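Local coordinates for protein peroxiredoxin (PDB 5EPF) that reduces hydrogen peroxide and organic hydroperoxides to water and alcohols with thiols, protecting the cell against oxidative stress, at residues A16-P21 with G103-Q108; L41-A46 with M120-T125. All coordinates share one frame; numbering follows the deposited sequence. Where two conformers were deposited one is given.

Interaction 1 (A16-P21 with G103-Q108); sequences ADFELP and GTVAAQ
F18 and V105 mark the point where the chain entering strand 19-21 passes the first turn of helix 104-109, their CA atoms 7.3 Å apart; no clear backbone hydrogen bond joins the two segments, and side chains bridge the gap. V105 does this with both of its methyls, CG1 on F18 and CG2 on both L20 and F18. CG1, anti to the backbone N (chi1 178°), sits over the middle of the F18 ring, 3.8 Å from the centroid and only 6° off the ring normal, a nearly ideal CH-pi contact. CG2 reaches across toward the strand, meeting L20 CD1 tip to tip at 3.6 Å, and also touches F18 CD1 at 3.8 Å. One branched side chain thus packs on F18, just before the strand, and L20 within it, with E19 between them turned away. One turn further along the helix, the extended Q108 side chain reaches across to A16, its amide plane turned 80° from the F18 ring as it passes. The apolar patch continues into the central sheet, since L20 and V105 both rest on I76 and F18 touches L98. The helix itself begins at the N-cap position G103, with the carboxylate of D100 accepting hydrogen bonds from the backbone N atoms of V105 and A106. Here the principle is that one valine can serve two neighbours of a hairpin that is also held by the central sheet: strand 19-21, paired with 27-29, is the N-terminal hairpin added to the thioredoxin fold in peroxiredoxins, packed here against the helix that follows strand 97-99.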
loop_
_atom_site.group_PDB
_atom_site.type_symbol
_atom_site.label_atom_id
_atom_site.label_comp_id
_atom_site.label_asym_id
_atom_site.label_seq_id
_atom_site.Cartn_x
_atom_site.Cartn_y
_atom_site.Cartn_z
ATOM N N ALA A 16 -1.851 1.201 14.056
ATOM C CA ALA A 16 -1.149 2.337 14.639
ATOM C C ALA A 16 -0.716 3.322 13.548
ATOM O O ALA A 16 -0.391 2.933 12.425
ATOM C CB ALA A 16 0.077 1.844 15.403
ATOM N N ASP A 17 -0.756 4.613 13.866
ATOM C CA ASP A 17 -0.268 5.629 12.943
ATOM C C ASP A 17 1.225 5.421 12.713
ATOM O O ASP A 17 1.928 4.865 13.554
ATOM C CB ASP A 17 -0.561 7.013 13.543
ATOM C CG ASP A 17 -0.552 8.125 12.516
ATOM O OD1 ASP A 17 -0.493 7.853 11.297
ATOM O OD2 ASP A 17 -0.616 9.304 12.937
ATOM N N PHE A 18 1.704 5.856 11.552
ATOM C CA PHE A 18 3.122 5.741 11.218
ATOM C C PHE A 18 3.487 6.844 10.240
ATOM O O PHE A 18 2.617 7.445 9.603
ATOM C CB PHE A 18 3.494 4.360 10.623
ATOM C CG PHE A 18 2.856 4.074 9.271
ATOM C CD1 PHE A 18 3.431 4.554 8.101
ATOM C CD2 PHE A 18 1.695 3.321 9.169
ATOM C CE1 PHE A 18 2.848 4.287 6.859
ATOM C CE2 PHE A 18 1.129 3.045 7.931
ATOM C CZ PHE A 18 1.697 3.530 6.779
ATOM N N GLU A 19 4.805 7.042 10.073
ATOM C CA GLU A 19 5.372 8.011 9.136
ATOM C C GLU A 19 6.495 7.362 8.349
ATOM O O GLU A 19 7.335 6.656 8.913
ATOM C CB GLU A 19 5.957 9.239 9.859
ATOM C CG GLU A 19 4.920 10.153 10.480
ATOM C CD GLU A 19 5.546 11.407 11.070
ATOM O OE1 GLU A 19 6.796 11.540 11.054
ATOM O OE2 GLU A 19 4.784 12.270 11.544
ATOM N N LEU A 20 6.510 7.616 7.042
ATOM C CA LEU A 20 7.575 7.160 6.150
ATOM C C LEU A 20 7.720 8.166 5.021
ATOM O O LEU A 20 6.742 8.831 4.665
ATOM C CB LEU A 20 7.239 5.803 5.510
ATOM C CG LEU A 20 7.293 4.578 6.418
ATOM C CD1 LEU A 20 6.841 3.369 5.630
ATOM C CD2 LEU A 20 8.676 4.353 7.013
ATOM N N PRO A 21 8.898 8.255 4.394
ATOM C CA PRO A 21 9.051 9.147 3.236
ATOM C C PRO A 21 8.431 8.584 1.961
ATOM O O PRO A 21 8.486 7.378 1.696
ATOM C CB PRO A 21 10.571 9.248 3.079
ATOM C CG PRO A 21 11.079 7.930 3.600
ATOM C CD PRO A 21 10.151 7.569 4.753
ATOM N N GLY A 103 11.948 -1.907 7.255
ATOM C CA GLY A 103 10.880 -2.862 7.485
ATOM C C GLY A 103 10.078 -2.624 8.745
ATOM O O GLY A 103 9.332 -3.513 9.158
ATOM N N THR A 104 10.198 -1.442 9.359
ATOM C CA THR A 104 9.517 -1.166 10.623
ATOM C C THR A 104 8.001 -1.195 10.457
ATOM O O THR A 104 7.285 -1.781 11.280
ATOM C CB THR A 104 9.977 0.199 11.147
ATOM O OG1 THR A 104 11.401 0.165 11.331
ATOM C CG2 THR A 104 9.293 0.549 12.471
ATOM N N VAL A 105 7.485 -0.587 9.389
ATOM C CA VAL A 105 6.044 -0.583 9.196
ATOM C C VAL A 105 5.572 -1.958 8.744
ATOM O O VAL A 105 4.528 -2.450 9.191
ATOM C CB VAL A 105 5.625 0.569 8.260
ATOM C CG1 VAL A 105 4.126 0.542 8.003
ATOM C CG2 VAL A 105 6.024 1.920 8.869
ATOM N N ALA A 106 6.358 -2.630 7.901
ATOM C CA ALA A 106 6.039 -4.013 7.549
ATOM C C ALA A 106 5.897 -4.877 8.802
ATOM O O ALA A 106 4.977 -5.699 8.902
ATOM C CB ALA A 106 7.121 -4.571 6.623
ATOM N N ALA A 107 6.812 -4.713 9.764
ATOM C CA ALA A 107 6.723 -5.464 11.012
ATOM C C ALA A 107 5.437 -5.134 11.763
ATOM O O ALA A 107 4.783 -6.028 12.315
ATOM C CB ALA A 107 7.951 -5.187 11.885
ATOM N N GLN A 108 5.051 -3.854 11.784
ATOM C CA GLN A 108 3.804 -3.472 12.434
ATOM C C GLN A 108 2.616 -4.209 11.824
ATOM O O GLN A 108 1.693 -4.608 12.537
ATOM C CB GLN A 108 3.606 -1.960 12.326
ATOM C CG GLN A 108 2.235 -1.501 12.761
ATOM C CD GLN A 108 1.900 -0.081 12.329
ATOM O OE1 GLN A 108 0.790 0.386 12.555
ATOM N NE2 GLN A 108 2.846 0.599 11.694
#

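Interaction 2 (L41-A46 with M120-T125); sequences LFFYPA and MPVKRT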
loop_
_atom_site.group_PDB
_atom_site.type_symbol
_atom_site.label_atom_id
_atom_site.label_comp_id
_atom_site.label_asym_id
_atom_site.label_seq_id
_atom_site.Cartn_x
_atom_site.Cartn_y
_atom_site.Cartn_z
ATOM N N LEU A 41 -3.534 0.531 1.339
ATOM C CA LEU A 41 -2.090 0.470 1.566
ATOM C C LEU A 41 -1.616 -0.880 1.040
ATOM O O LEU A 41 -1.944 -1.921 1.618
ATOM C CB LEU A 41 -1.779 0.601 3.063
ATOM C CG LEU A 41 -0.294 0.629 3.437
ATOM C CD1 LEU A 41 0.394 1.882 2.868
ATOM C CD2 LEU A 41 -0.136 0.543 4.958
ATOM N N PHE A 42 -0.900 -0.876 -0.081
ATOM C CA PHE A 42 -0.534 -2.119 -0.744
ATOM C C PHE A 42 0.967 -2.349 -0.626
ATOM O O PHE A 42 1.766 -1.602 -1.206
ATOM C CB PHE A 42 -1.095 -2.244 -2.171
ATOM C CG PHE A 42 -0.514 -1.305 -3.231
ATOM C CD1 PHE A 42 0.495 -1.744 -4.090
ATOM C CD2 PHE A 42 -1.054 -0.043 -3.449
ATOM C CE1 PHE A 42 0.989 -0.923 -5.097
ATOM C CE2 PHE A 42 -0.553 0.792 -4.464
ATOM C CZ PHE A 42 0.450 0.334 -5.287
ATOM N N PHE A 43 1.340 -3.378 0.144
ATOM C CA PHE A 43 2.733 -3.786 0.296
ATOM C C PHE A 43 3.101 -4.672 -0.889
ATOM O O PHE A 43 2.423 -5.670 -1.173
ATOM C CB PHE A 43 2.901 -4.621 1.564
ATOM C CG PHE A 43 2.920 -3.837 2.843
ATOM C CD1 PHE A 43 4.115 -3.434 3.423
ATOM C CD2 PHE A 43 1.730 -3.550 3.498
ATOM C CE1 PHE A 43 4.115 -2.719 4.630
ATOM C CE2 PHE A 43 1.712 -2.868 4.701
ATOM C CZ PHE A 43 2.910 -2.447 5.269
ATOM N N TYR A 44 4.207 -4.343 -1.544
ATOM C CA TYR A 44 4.692 -5.170 -2.641
ATOM C C TYR A 44 6.153 -5.531 -2.415
ATOM O O TYR A 44 6.907 -4.747 -1.827
ATOM C CB TYR A 44 4.511 -4.493 -4.013
ATOM C CG TYR A 44 5.104 -3.097 -4.133
ATOM C CD1 TYR A 44 6.446 -2.906 -4.466
ATOM C CD2 TYR A 44 4.303 -1.966 -3.947
ATOM C CE1 TYR A 44 6.975 -1.615 -4.598
ATOM C CE2 TYR A 44 4.825 -0.697 -4.066
ATOM C CZ TYR A 44 6.150 -0.527 -4.401
ATOM O OH TYR A 44 6.636 0.745 -4.527
ATOM N N PRO A 45 6.579 -6.719 -2.860
ATOM C CA PRO A 45 7.956 -7.150 -2.528
ATOM C C PRO A 45 9.048 -6.270 -3.112
ATOM O O PRO A 45 10.023 -5.954 -2.420
ATOM C CB PRO A 45 8.025 -8.604 -3.041
ATOM C CG PRO A 45 6.622 -9.042 -3.246
ATOM C CD PRO A 45 5.745 -7.829 -3.364
ATOM N N ALA A 46 8.928 -5.887 -4.378
ATOM C CA ALA A 46 10.064 -5.296 -5.073
ATOM C C ALA A 46 9.564 -4.422 -6.211
ATOM O O ALA A 46 8.996 -4.924 -7.189
ATOM C CB ALA A 46 11.009 -6.378 -5.600
ATOM N N MET A 120 14.600 -8.753 3.899
ATOM C CA MET A 120 14.153 -9.341 2.651
ATOM C C MET A 120 12.892 -8.635 2.158
ATOM O O MET A 120 12.288 -7.827 2.876
ATOM C CB MET A 120 13.866 -10.827 2.867
ATOM C CG MET A 120 15.112 -11.627 3.223
ATOM S SD MET A 120 16.384 -11.596 1.945
ATOM C CE MET A 120 15.722 -12.779 0.784
ATOM N N PRO A 121 12.472 -8.895 0.912
ATOM C CA PRO A 121 11.229 -8.277 0.417
ATOM C C PRO A 121 10.027 -8.659 1.268
ATOM O O PRO A 121 9.910 -9.786 1.769
ATOM C CB PRO A 121 11.101 -8.839 -1.003
ATOM C CG PRO A 121 12.539 -9.050 -1.440
ATOM C CD PRO A 121 13.231 -9.550 -0.183
ATOM N N VAL A 122 9.111 -7.702 1.426
ATOM C CA VAL A 122 7.900 -7.958 2.216
ATOM C C VAL A 122 7.033 -9.007 1.536
ATOM O O VAL A 122 7.142 -9.270 0.333
ATOM C CB VAL A 122 7.099 -6.667 2.439
ATOM C CG1 VAL A 122 7.895 -5.679 3.276
ATOM C CG2 VAL A 122 6.640 -6.051 1.109
ATOM N N LYS A 123 6.127 -9.586 2.321
ATOM C CA LYS A 123 5.093 -10.457 1.784
ATOM C C LYS A 123 3.994 -9.585 1.166
ATOM O O LYS A 123 3.507 -8.651 1.803
ATOM C CB LYS A 123 4.529 -11.297 2.934
ATOM C CG LYS A 123 3.474 -12.309 2.568
ATOM C CD LYS A 123 3.094 -13.168 3.778
ATOM C CE LYS A 123 2.125 -14.256 3.386
ATOM N NZ LYS A 123 1.864 -15.176 4.531
ATOM N N ARG A 124 3.615 -9.877 -0.080
ATOM C CA ARG A 124 2.654 -9.062 -0.831
ATOM C C ARG A 124 1.275 -9.086 -0.172
ATOM O O ARG A 124 0.622 -10.130 -0.138
ATOM C CB ARG A 124 2.544 -9.568 -2.271
ATOM C CG ARG A 124 1.682 -8.678 -3.152
ATOM C CD ARG A 124 1.466 -9.181 -4.594
ATOM N NE ARG A 124 2.695 -9.601 -5.276
ATOM C CZ ARG A 124 3.498 -8.812 -5.990
ATOM N NH1 ARG A 124 3.227 -7.519 -6.145
ATOM N NH2 ARG A 124 4.589 -9.315 -6.568
ATOM N N THR A 125 0.815 -7.949 0.341
ATOM C CA THR A 125 -0.390 -7.891 1.161
ATOM C C THR A 125 -0.962 -6.491 1.060
ATOM O O THR A 125 -0.206 -5.519 1.119
ATOM C CB THR A 125 -0.062 -8.168 2.641
ATOM O OG1 THR A 125 0.888 -9.236 2.760
ATOM C CG2 THR A 125 -1.298 -8.517 3.418
HETATM O O HOH W 1 9.872 -5.069 0.263
#
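P45 and R124 meet beside the peroxidatic cysteine of the peroxiredoxin active site, where P45 opens the family's PxxxTxxC motif. P45 CD sits over the centre of one guanidinium face, 3.6 Å from R124 CZ, the two side chains crossing at about a right angle. A bend at chi3 (-48°) in an otherwise extended chain turns the group there, and a salt bridge to E55 holds NH1. The side chain of R124 comes within about 3 Å of that of C52 at nearest atoms, consistent with the arginine that peroxiredoxins place next to this thiol. Behind it, the backbone fixes the register: F43 N donates to T125 O at 2.8 Å and T125 N to F43 O at 3.2 Å, an antiparallel hydrogen-bonded pair. T125 O also lies at the edge of the F43 ring, in its plane. T125 OG1 donates to K123 O from above the carbonyl plane. V122 CG2 presses on Y44 O at 3.2 Å and touches F43 CB at 4.0 Å, and one water accepts from V122 N while donating to P45 O. P121 CB meets P45 CB at 3.7 Å. Two adjacent central strands, one leading into the cysteine loop and the other starting just after the arginine, are the hallmark of the thioredoxin-fold peroxiredoxin site.

Interactions 1 and 2 are neighbours in one fold, their centres about 13 Å apart, and they touch directly. A106 of helix 104-109 packs its CB on V122 CG1 at 3.6 Å, F18 CZ meets L41 CD2 at 4.0 Å, and V105 CG1 approaches F43 CZ. Interaction 1 is partly buried and apolar at heart, with its polar fringe toward the surface; it packs an outlying hairpin against a helix, away from the annotated site. Interaction 2 is a buried contact that runs from a strand pair of the central sheet into the loops beside C52, combining backbone pairing, a water bridge and a charged group. The helix is shared ground, joining peripheral packing to catalytic scaffold.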